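Long-range contacts in putative SAM-dependent O-methyltranferase (Podospora anserina, PDB 4YMH), which binds S-adenosylmethionine and its product S-adenosyl-L-homocysteine and probably transfers methyl groups to substrate oxygens, as cation-dependent O-methyltransferases do: residues N129-L134 / Q160-A165; I168-N173 / D226-I231; R177-G182 / Y196-G201; R216-L221 / Q230-D235. One frame throughout, in Å; residues are numbered along the deposited sequence.

Contacts 2 and 4 share strand 228-233, which contact 2 pairs with strand 167-171 and contact 4 with strand 217-222; both are buried and rest on backbone hydrogen bonds. Contact 2 is the more central and ends in a polar corner near the cofactor, whereas contact 4 lies on the outermost strand of this chain's sheet, against the second subunit, and carries a salt-bridge network. Contacts 1 and 3 are partly buried and involve helices, one through an amide and leucines, the other through arginine on tryptophan. Contact 3 meets contact 2 through the R177-D226 salt bridge, and contact 1 reaches contact 4 where W233 NE1 meets L163 O.

Contact 1: N129-L134 / Q160-A165; sequences NTLKTL and QGLLSA
Q160 reaches across to K132 and L162 packs against L131 and L134, joining helix 127-133 to the end of helix 150-159 in the Rossmann-like fold of a class I methyltransferase. The latter helix closes in a Schellman motif, with G161 at positive phi, and the chain then runs on into strand 163-164. From the Q160 backbone, CB sets out toward the neighbouring helix and the chain stays extended beyond CG, crossing the K132 side chain at about a right angle. CD comes within 4.0 Å of K132 O. At the tip the amide divides its work: OE1 rests against the base of the lysine chain, 3.6 Å from both K132 CB and K132 CG, while NE2 donates to K132 O over 3.2 Å with a nearly straight N-H (167°). The acceptor lies almost in the Q160 amide plane, but NE2 stands 32° out of the K132 carbonyl plane. The same NE2 also gives a hydrogen bond to a water that donates in turn to L134 O, so both amide hydrogens serve the end of helix 127-133. L131 also packs on Y153 and T156 of helix 150-159. L162 straddles the helix end with its two methyls: CD1 meets L131 CD1 at 3.8 Å, and CD2 meets L134 CB at 4.0 Å.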
# COMPACT_ATOMS: atom_id res chain seq x y z
N ASN A 129 -8.26 -27.15 -6.43
CA ASN A 129 -7.58 -28.44 -6.23
C ASN A 129 -6.05 -28.37 -6.33
O ASN A 129 -5.36 -28.96 -5.51
CB ASN A 129 -8.09 -29.49 -7.21
CG ASN A 129 -9.60 -29.49 -7.35
OD1 ASN A 129 -10.32 -29.80 -6.40
ND2 ASN A 129 -10.09 -29.22 -8.55
N THR A 130 -5.52 -27.65 -7.31
CA THR A 130 -4.05 -27.65 -7.49
C THR A 130 -3.33 -26.96 -6.35
O THR A 130 -2.25 -27.38 -5.97
CB THR A 130 -3.63 -27.00 -8.83
OG1 THR A 130 -4.07 -25.64 -8.85
CG2 THR A 130 -4.25 -27.75 -10.01
N LEU A 131 -3.94 -25.91 -5.78
CA LEU A 131 -3.33 -25.20 -4.65
C LEU A 131 -3.01 -26.16 -3.50
O LEU A 131 -1.98 -26.04 -2.85
CB LEU A 131 -4.24 -24.07 -4.15
CG LEU A 131 -3.83 -23.29 -2.89
CD1 LEU A 131 -2.55 -22.50 -3.13
CD2 LEU A 131 -4.97 -22.35 -2.45
N LYS A 132 -3.88 -27.14 -3.26
CA LYS A 132 -3.66 -28.12 -2.20
C LYS A 132 -2.46 -29.04 -2.48
O LYS A 132 -1.89 -29.62 -1.56
CB LYS A 132 -4.91 -28.98 -1.98
CG LYS A 132 -6.09 -28.19 -1.46
CD LYS A 132 -7.32 -29.06 -1.29
CE LYS A 132 -8.52 -28.19 -0.94
NZ LYS A 132 -9.70 -28.99 -0.54
N THR A 133 -2.08 -29.16 -3.75
CA THR A 133 -0.97 -30.05 -4.11
C THR A 133 0.39 -29.38 -3.95
O THR A 133 1.41 -30.05 -4.01
CB THR A 133 -1.08 -30.52 -5.56
OG1 THR A 133 -0.86 -29.40 -6.43
CG2 THR A 133 -2.43 -31.12 -5.83
N LEU A 134 0.40 -28.06 -3.77
CA LEU A 134 1.67 -27.36 -3.65
C LEU A 134 2.41 -27.73 -2.37
O LEU A 134 1.78 -28.04 -1.35
CB LEU A 134 1.45 -25.86 -3.72
CG LEU A 134 0.82 -25.35 -5.02
CD1 LEU A 134 0.82 -23.83 -5.04
CD2 LEU A 134 1.54 -25.94 -6.24
N GLN A 160 -2.45 -25.27 5.37
CA GLN A 160 -1.31 -26.09 4.95
C GLN A 160 0.04 -25.40 5.12
O GLN A 160 1.07 -25.94 4.74
CB GLN A 160 -1.47 -26.51 3.48
CG GLN A 160 -2.77 -27.23 3.23
CD GLN A 160 -2.86 -27.87 1.85
OE1 GLN A 160 -3.92 -28.31 1.41
NE2 GLN A 160 -1.72 -27.92 1.17
N GLY A 161 0.03 -24.20 5.70
CA GLY A 161 1.26 -23.47 5.92
C GLY A 161 2.01 -23.14 4.64
O GLY A 161 3.23 -23.29 4.58
N LEU A 162 1.29 -22.68 3.63
CA LEU A 162 1.89 -22.34 2.33
C LEU A 162 2.42 -20.92 2.34
O LEU A 162 3.16 -20.51 1.44
CB LEU A 162 0.87 -22.51 1.20
CG LEU A 162 0.52 -23.94 0.75
CD1 LEU A 162 -0.69 -23.92 -0.19
CD2 LEU A 162 1.70 -24.59 0.08
N LEU A 163 2.02 -20.16 3.35
CA LEU A 163 2.55 -18.83 3.60
C LEU A 163 3.69 -18.91 4.59
O LEU A 163 3.52 -19.47 5.68
CB LEU A 163 1.46 -17.91 4.16
CG LEU A 163 1.90 -16.45 4.32
CD1 LEU A 163 2.02 -15.79 2.95
CD2 LEU A 163 0.92 -15.70 5.23
N SER A 164 4.85 -18.35 4.25
CA SER A 164 5.98 -18.36 5.18
C SER A 164 5.71 -17.49 6.41
O SER A 164 4.78 -16.67 6.41
CB SER A 164 7.26 -17.88 4.48
OG SER A 164 7.16 -16.50 4.16
N ALA A 165 6.54 -17.65 7.44
CA ALA A 165 6.39 -16.92 8.70
C ALA A 165 6.34 -15.41 8.50
O ALA A 165 5.50 -14.73 9.09
CB ALA A 165 7.54 -17.28 9.66
O HOH W 1 1.28 -27.71 1.29

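Contact 2: I168-N173 / D226-I231; sequences IILCDN and DGVTQI
I169 pairs with I231 and C171 with T229 as antiparallel hydrogen-bonded pairs, each closed by two backbone bonds of 2.9 Å (I169 N to I231 O and back, C171 N to T229 O and back), while L170 faces Q230 as the non-hydrogen-bonded pair between them. Antiparallel strand 228-233 slots between the parallel strands 167-171 and 217-222, the hallmark of the class I methyltransferase sheet. On one face the two isoleucines meet CB to CB at 3.9 Å, and I231 CD1 reaches C171 SG at 4.0 Å, in a layer that helix 194-212 covers with F207 and L211. On the other face L170 CD2 lies alongside Q230 CG at 3.8 Å, and F59 of the second subunit packs on Q230. Beyond the strands the contact turns polar. D226 swings CG away from its backbone N (chi1 -169°), bringing OD2 within 2.7 Å of N173 ND2; the carboxylate oxygen offers its anti lone pair, and the two planar groups stand 69° apart. OD2 also forms a salt bridge with R177. An alanine at D226 would probably leave N173 ND2 and R177 NH1 without their shared acceptor and hold the N173 amide less firmly. A water accepts from N173 N and D226 N. The D172 side chain is about 5 Å from the bound SAH, and D172 and N173, beside D144, appear to match the Asp-Asn pair that binds metal in cation-dependent relatives, so the D226 bond and the water probably steady that site's backbone and amide.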
# COMPACT_ATOMS: atom_id res chain seq x y z
N ILE A 168 3.56 -12.48 3.02
CA ILE A 168 2.33 -11.71 2.91
C ILE A 168 1.45 -12.26 1.80
O ILE A 168 1.94 -12.75 0.76
CB ILE A 168 2.62 -10.22 2.66
CG1 ILE A 168 1.40 -9.36 2.95
CG2 ILE A 168 3.16 -9.98 1.25
CD1 ILE A 168 1.72 -7.87 2.91
N ILE A 169 0.15 -12.20 2.02
CA ILE A 169 -0.82 -12.47 0.98
C ILE A 169 -1.42 -11.16 0.53
O ILE A 169 -1.85 -10.36 1.35
CB ILE A 169 -1.95 -13.38 1.44
CG1 ILE A 169 -1.41 -14.61 2.16
CG2 ILE A 169 -2.84 -13.78 0.22
CD1 ILE A 169 -2.50 -15.48 2.77
N LEU A 170 -1.44 -10.93 -0.78
CA LEU A 170 -2.07 -9.76 -1.38
C LEU A 170 -3.24 -10.22 -2.21
O LEU A 170 -3.06 -10.96 -3.16
CB LEU A 170 -1.07 -9.01 -2.25
CG LEU A 170 0.19 -8.55 -1.51
CD1 LEU A 170 1.24 -8.04 -2.48
CD2 LEU A 170 -0.17 -7.48 -0.47
N CYS A 171 -4.43 -9.77 -1.85
CA CYS A 171 -5.65 -10.14 -2.58
C CYS A 171 -6.17 -8.95 -3.37
O CYS A 171 -6.43 -7.89 -2.79
CB CYS A 171 -6.72 -10.65 -1.62
SG CYS A 171 -6.16 -11.97 -0.49
N ASP A 172 -6.33 -9.13 -4.68
CA ASP A 172 -6.66 -8.05 -5.60
C ASP A 172 -8.17 -7.94 -5.90
O ASP A 172 -8.90 -8.92 -5.78
CB ASP A 172 -5.88 -8.25 -6.90
CG ASP A 172 -5.66 -6.97 -7.65
OD1 ASP A 172 -5.61 -5.90 -7.00
OD2 ASP A 172 -5.52 -7.02 -8.89
N ASN A 173 -8.61 -6.75 -6.29
CA ASN A 173 -10.01 -6.50 -6.65
C ASN A 173 -11.02 -6.75 -5.54
O ASN A 173 -12.18 -7.05 -5.83
CB ASN A 173 -10.42 -7.36 -7.85
CG ASN A 173 -9.63 -7.03 -9.09
OD1 ASN A 173 -8.85 -7.84 -9.58
ND2 ASN A 173 -9.84 -5.82 -9.60
N ASP A 226 -8.28 -1.51 -6.90
CA ASP A 226 -9.67 -1.99 -6.77
C ASP A 226 -9.85 -2.69 -5.42
O ASP A 226 -10.65 -3.60 -5.26
CB ASP A 226 -10.01 -2.93 -7.95
CG ASP A 226 -11.51 -3.27 -8.03
OD1 ASP A 226 -12.36 -2.49 -7.54
OD2 ASP A 226 -11.83 -4.34 -8.61
N GLY A 227 -9.08 -2.24 -4.42
CA GLY A 227 -9.13 -2.82 -3.09
C GLY A 227 -8.11 -3.94 -2.96
O GLY A 227 -8.18 -4.92 -3.69
N VAL A 228 -7.17 -3.79 -2.04
CA VAL A 228 -6.15 -4.82 -1.86
C VAL A 228 -6.11 -5.28 -0.42
O VAL A 228 -5.80 -4.50 0.48
CB VAL A 228 -4.76 -4.32 -2.26
CG1 VAL A 228 -3.68 -5.39 -1.97
CG2 VAL A 228 -4.75 -3.88 -3.74
N THR A 229 -6.45 -6.54 -0.18
CA THR A 229 -6.36 -7.07 1.17
C THR A 229 -4.96 -7.63 1.43
O THR A 229 -4.50 -8.52 0.72
CB THR A 229 -7.42 -8.15 1.44
OG1 THR A 229 -8.73 -7.61 1.19
CG2 THR A 229 -7.33 -8.58 2.89
N GLN A 230 -4.29 -7.10 2.45
CA GLN A 230 -3.00 -7.61 2.91
C GLN A 230 -3.23 -8.55 4.08
O GLN A 230 -3.94 -8.20 5.04
CB GLN A 230 -2.07 -6.46 3.35
CG GLN A 230 -1.80 -5.45 2.25
CD GLN A 230 -0.84 -4.35 2.66
OE1 GLN A 230 -0.43 -4.25 3.82
NE2 GLN A 230 -0.46 -3.52 1.70
N ILE A 231 -2.63 -9.73 4.03
CA ILE A 231 -2.80 -10.71 5.09
C ILE A 231 -1.43 -11.17 5.57
O ILE A 231 -0.58 -11.51 4.75
CB ILE A 231 -3.63 -11.93 4.62
CG1 ILE A 231 -4.99 -11.49 4.06
CG2 ILE A 231 -3.80 -12.92 5.77
CD1 ILE A 231 -5.79 -12.64 3.42
O HOH W 2 -7.22 -4.14 -6.77

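Contact 3: R177-G182 / Y196-G201; sequences RGLTIG and YWNGCG
R177 lies over one face of the W197 indole, and L179 packs beside them. R177 CG sits over the five-membered ring of W197, 3.9 Å from its centroid and 9° off the ring normal, a CH-pi contact. A bend at chi2 (-66°) then carries the arginine chain along the indole, so that CZ lies 3.4 Å from W197 CZ2; the guanidinium is tilted 36° from the ring. The opposite face of the indole has Y196 CE2 over its centre, so the ring is held between two neighbours. The charged end of R177 has its partner in D226, to which NH1 makes a salt bridge. L179 points at the helix and places CD1 3.7 Å from W197 CB and 3.6 Å from N198 N. Further along, T180 OG1 lies 3.4 Å from G201 CA; a side chain at G201 would collide with the backbone of L179 and T180, so the glycine permits this close approach. T180 OG1 is hydrogen-bonded to V174 O. The arrangement pins the loop after strand 167-171 onto helix 194-212, part of the crossover from that strand through the helix to the parallel strand 217-222, a connection belonging to the Rossmann-like methyltransferase fold.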
# COMPACT_ATOMS: atom_id res chain seq x y z
N ARG A 177 -15.13 -3.03 -7.61
CA ARG A 177 -15.47 -1.71 -8.15
C ARG A 177 -16.21 -0.81 -7.16
O ARG A 177 -16.67 0.28 -7.51
CB ARG A 177 -16.30 -1.87 -9.43
CG ARG A 177 -15.66 -2.79 -10.46
CD ARG A 177 -14.39 -2.20 -11.00
NE ARG A 177 -14.05 -2.76 -12.31
CZ ARG A 177 -13.10 -3.67 -12.53
NH1 ARG A 177 -12.37 -4.13 -11.53
NH2 ARG A 177 -12.88 -4.10 -13.77
N GLY A 178 -16.32 -1.27 -5.91
CA GLY A 178 -17.07 -0.57 -4.88
C GLY A 178 -18.26 -1.38 -4.43
O GLY A 178 -18.81 -1.15 -3.37
N LEU A 179 -18.65 -2.37 -5.23
CA LEU A 179 -19.90 -3.08 -4.94
C LEU A 179 -19.78 -4.07 -3.77
O LEU A 179 -20.81 -4.49 -3.21
CB LEU A 179 -20.40 -3.80 -6.20
CG LEU A 179 -20.68 -2.89 -7.41
CD1 LEU A 179 -21.37 -3.69 -8.53
CD2 LEU A 179 -21.53 -1.69 -7.01
N THR A 180 -18.56 -4.41 -3.38
CA THR A 180 -18.36 -5.19 -2.15
C THR A 180 -18.92 -4.44 -0.94
O THR A 180 -19.51 -5.03 -0.03
CB THR A 180 -16.85 -5.49 -1.91
OG1 THR A 180 -16.38 -6.38 -2.93
CG2 THR A 180 -16.63 -6.13 -0.55
N ILE A 181 -18.75 -3.12 -0.94
CA ILE A 181 -19.21 -2.31 0.18
C ILE A 181 -20.75 -2.17 0.14
O ILE A 181 -21.43 -2.26 1.16
CB ILE A 181 -18.53 -0.92 0.18
CG1 ILE A 181 -17.01 -1.07 0.33
CG2 ILE A 181 -19.07 -0.06 1.35
CD1 ILE A 181 -16.26 -1.31 -1.00
N GLY A 182 -21.31 -1.96 -1.04
CA GLY A 182 -22.76 -1.91 -1.18
C GLY A 182 -23.13 -1.78 -2.63
O GLY A 182 -22.33 -1.28 -3.42
N TYR A 196 -22.56 -9.01 -12.73
CA TYR A 196 -21.35 -9.78 -12.46
C TYR A 196 -20.62 -9.22 -11.22
O TYR A 196 -20.30 -9.95 -10.27
CB TYR A 196 -20.42 -9.78 -13.69
CG TYR A 196 -19.06 -10.34 -13.37
CD1 TYR A 196 -18.84 -11.71 -13.34
CD2 TYR A 196 -17.99 -9.50 -13.06
CE1 TYR A 196 -17.60 -12.22 -13.01
CE2 TYR A 196 -16.76 -10.00 -12.73
CZ TYR A 196 -16.56 -11.37 -12.72
OH TYR A 196 -15.32 -11.87 -12.39
N TRP A 197 -20.37 -7.92 -11.23
CA TRP A 197 -19.59 -7.35 -10.13
C TRP A 197 -20.36 -7.35 -8.81
O TRP A 197 -19.75 -7.39 -7.75
CB TRP A 197 -19.10 -5.94 -10.47
CG TRP A 197 -17.93 -5.96 -11.41
CD1 TRP A 197 -17.90 -5.53 -12.70
CD2 TRP A 197 -16.63 -6.48 -11.13
NE1 TRP A 197 -16.65 -5.74 -13.24
CE2 TRP A 197 -15.85 -6.32 -12.29
CE3 TRP A 197 -16.04 -7.05 -9.99
CZ2 TRP A 197 -14.51 -6.71 -12.35
CZ3 TRP A 197 -14.71 -7.44 -10.06
CH2 TRP A 197 -13.96 -7.27 -11.23
N ASN A 198 -21.68 -7.31 -8.86
CA ASN A 198 -22.49 -7.39 -7.65
C ASN A 198 -22.35 -8.77 -7.02
O ASN A 198 -22.24 -8.90 -5.79
CB ASN A 198 -23.96 -7.08 -7.94
CG ASN A 198 -24.33 -5.65 -7.64
OD1 ASN A 198 -24.08 -5.14 -6.54
ND2 ASN A 198 -24.93 -4.98 -8.61
N GLY A 199 -22.37 -9.80 -7.87
CA GLY A 199 -22.11 -11.15 -7.40
C GLY A 199 -20.75 -11.25 -6.72
O GLY A 199 -20.61 -11.79 -5.60
N CYS A 200 -19.73 -10.73 -7.42
CA CYS A 200 -18.39 -10.71 -6.85
C CYS A 200 -18.37 -9.98 -5.52
O CYS A 200 -17.74 -10.44 -4.57
CB CYS A 200 -17.39 -10.06 -7.81
SG CYS A 200 -17.07 -11.09 -9.27
N GLY A 201 -19.06 -8.85 -5.43
CA GLY A 201 -19.06 -8.06 -4.22
C GLY A 201 -19.68 -8.80 -3.05
O GLY A 201 -19.19 -8.69 -1.94
O HOH W 3 -23.36 -5.26 -3.85

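Contact 4: R216-L221 / Q230-D235; sequences RIDVLL and QIRWKD
D218 is gripped by two basic side chains, K234 and R232, one on each carboxylate oxygen. K234 NZ lies 3.0 Å from D218 OD1, nearly in line with the C-O bond, and a final bend at chi4 (-55°) also sets it 2.9 Å from I217 O, well above that carbonyl's plane. R232 NH1 reaches D218 OD2 at 3.0 Å, a salt bridge whose hydrogen bond is weak because the N-H points askew (124°). An alanine in place of K234 would probably leave D218 OD1 and I217 O without their shared partner and the aspartate charge less fully offset. R232 in turn is steadied by D235, whose OD1 takes a straighter bond from NH2 at 2.7 Å, and a water links D218 OD2 to D235 N. All of this sits on a beta hairpin of strands 217-222 and 228-233, in which D218 and R232, and L220 and Q230, form antiparallel hydrogen-bonded pairs, and K234 N donates to R216 O beyond the last pair. The face of V219 and I231 is apolar; I217 CG2 meets I231 CG2 at 3.7 Å, and L211 of helix 194-212 packs on all three. At the turn-distal end the rim of the W233 indole lies beside R216, W233 CZ3 being 3.9 Å from R216 CB. W233 NE1 is hydrogen-bonded to L163 O, while the R216 guanidinium pairs with D159 and D214. Farther out, S24 of the second subunit hydrogen-bonds to L221 N.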
# COMPACT_ATOMS: atom_id res chain seq x y z
N ARG A 216 -5.54 -16.55 13.30
CA ARG A 216 -4.15 -16.77 12.88
C ARG A 216 -3.52 -15.56 12.20
O ARG A 216 -2.29 -15.47 12.07
CB ARG A 216 -4.07 -17.99 11.95
CG ARG A 216 -4.43 -19.30 12.62
CD ARG A 216 -4.55 -20.42 11.57
NE ARG A 216 -5.62 -20.14 10.61
CZ ARG A 216 -6.03 -21.00 9.68
NH1 ARG A 216 -5.47 -22.19 9.57
NH2 ARG A 216 -7.01 -20.66 8.85
N ILE A 217 -4.35 -14.60 11.79
CA ILE A 217 -3.89 -13.57 10.86
C ILE A 217 -4.19 -12.14 11.27
O ILE A 217 -5.17 -11.87 11.96
CB ILE A 217 -4.50 -13.80 9.46
CG1 ILE A 217 -6.03 -13.92 9.54
CG2 ILE A 217 -3.90 -15.03 8.80
CD1 ILE A 217 -6.73 -14.06 8.18
N ASP A 218 -3.33 -11.23 10.82
CA ASP A 218 -3.60 -9.79 10.82
C ASP A 218 -4.02 -9.39 9.41
O ASP A 218 -3.43 -9.83 8.41
CB ASP A 218 -2.38 -8.96 11.25
CG ASP A 218 -2.11 -9.03 12.74
OD1 ASP A 218 -3.05 -9.31 13.53
OD2 ASP A 218 -0.94 -8.80 13.13
N VAL A 219 -5.04 -8.53 9.33
CA VAL A 219 -5.63 -8.12 8.06
C VAL A 219 -5.64 -6.61 7.89
O VAL A 219 -5.95 -5.86 8.83
CB VAL A 219 -7.09 -8.63 7.93
CG1 VAL A 219 -7.70 -8.19 6.59
CG2 VAL A 219 -7.15 -10.15 8.11
N LEU A 220 -5.29 -6.17 6.69
CA LEU A 220 -5.46 -4.76 6.34
C LEU A 220 -6.08 -4.66 4.97
O LEU A 220 -5.46 -5.07 3.98
CB LEU A 220 -4.13 -4.01 6.35
CG LEU A 220 -4.26 -2.57 5.86
CD1 LEU A 220 -5.09 -1.78 6.89
CD2 LEU A 220 -2.88 -1.93 5.67
N LEU A 221 -7.28 -4.11 4.91
CA LEU A 221 -7.95 -3.88 3.64
C LEU A 221 -7.59 -2.48 3.18
O LEU A 221 -8.13 -1.49 3.67
CB LEU A 221 -9.47 -4.06 3.77
CG LEU A 221 -10.29 -3.83 2.49
CD1 LEU A 221 -9.63 -4.42 1.25
CD2 LEU A 221 -11.74 -4.37 2.66
N GLN A 230 -4.29 -7.10 2.45
CA GLN A 230 -3.00 -7.61 2.91
C GLN A 230 -3.23 -8.55 4.08
O GLN A 230 -3.94 -8.20 5.04
CB GLN A 230 -2.07 -6.46 3.35
CG GLN A 230 -1.80 -5.45 2.25
CD GLN A 230 -0.84 -4.35 2.66
OE1 GLN A 230 -0.43 -4.25 3.82
NE2 GLN A 230 -0.46 -3.52 1.70
N ILE A 231 -2.63 -9.73 4.03
CA ILE A 231 -2.80 -10.71 5.09
C ILE A 231 -1.43 -11.17 5.57
O ILE A 231 -0.58 -11.51 4.75
CB ILE A 231 -3.63 -11.93 4.62
CG1 ILE A 231 -4.99 -11.49 4.06
CG2 ILE A 231 -3.80 -12.92 5.77
CD1 ILE A 231 -5.79 -12.64 3.42
N ARG A 232 -1.22 -11.19 6.88
CA ARG A 232 0.02 -11.76 7.41
C ARG A 232 -0.30 -12.66 8.59
O ARG A 232 -1.38 -12.56 9.16
CB ARG A 232 1.01 -10.65 7.85
CG ARG A 232 0.53 -9.82 9.03
CD ARG A 232 1.53 -8.73 9.47
NE ARG A 232 2.73 -9.31 10.09
CZ ARG A 232 2.89 -9.50 11.40
NH1 ARG A 232 1.93 -9.17 12.26
NH2 ARG A 232 4.01 -10.04 11.86
N TRP A 233 0.61 -13.54 8.96
CA TRP A 233 0.46 -14.23 10.23
C TRP A 233 0.54 -13.21 11.36
O TRP A 233 1.40 -12.32 11.32
CB TRP A 233 1.55 -15.29 10.44
CG TRP A 233 1.60 -16.41 9.45
CD1 TRP A 233 2.53 -16.59 8.47
CD2 TRP A 233 0.72 -17.54 9.38
NE1 TRP A 233 2.27 -17.76 7.78
CE2 TRP A 233 1.16 -18.35 8.32
CE3 TRP A 233 -0.42 -17.94 10.11
CZ2 TRP A 233 0.53 -19.54 7.97
CZ3 TRP A 233 -1.05 -19.13 9.75
CH2 TRP A 233 -0.58 -19.91 8.70
N LYS A 234 -0.32 -13.35 12.37
CA LYS A 234 -0.10 -12.64 13.64
C LYS A 234 1.27 -13.00 14.19
O LYS A 234 1.73 -14.13 13.98
CB LYS A 234 -1.15 -13.01 14.69
CG LYS A 234 -2.53 -12.46 14.44
CD LYS A 234 -3.34 -12.53 15.75
CE LYS A 234 -4.84 -12.35 15.50
NZ LYS A 234 -5.14 -11.09 14.77
N ASP A 235 1.92 -12.07 14.89
CA ASP A 235 3.24 -12.35 15.46
C ASP A 235 3.26 -13.70 16.18
O ASP A 235 4.15 -14.53 15.95
CB ASP A 235 3.67 -11.25 16.44
CG ASP A 235 4.08 -9.96 15.73
OD1 ASP A 235 4.35 -9.99 14.51
OD2 ASP A 235 4.15 -8.91 16.42
O HOH W 4 0.70 -9.57 15.11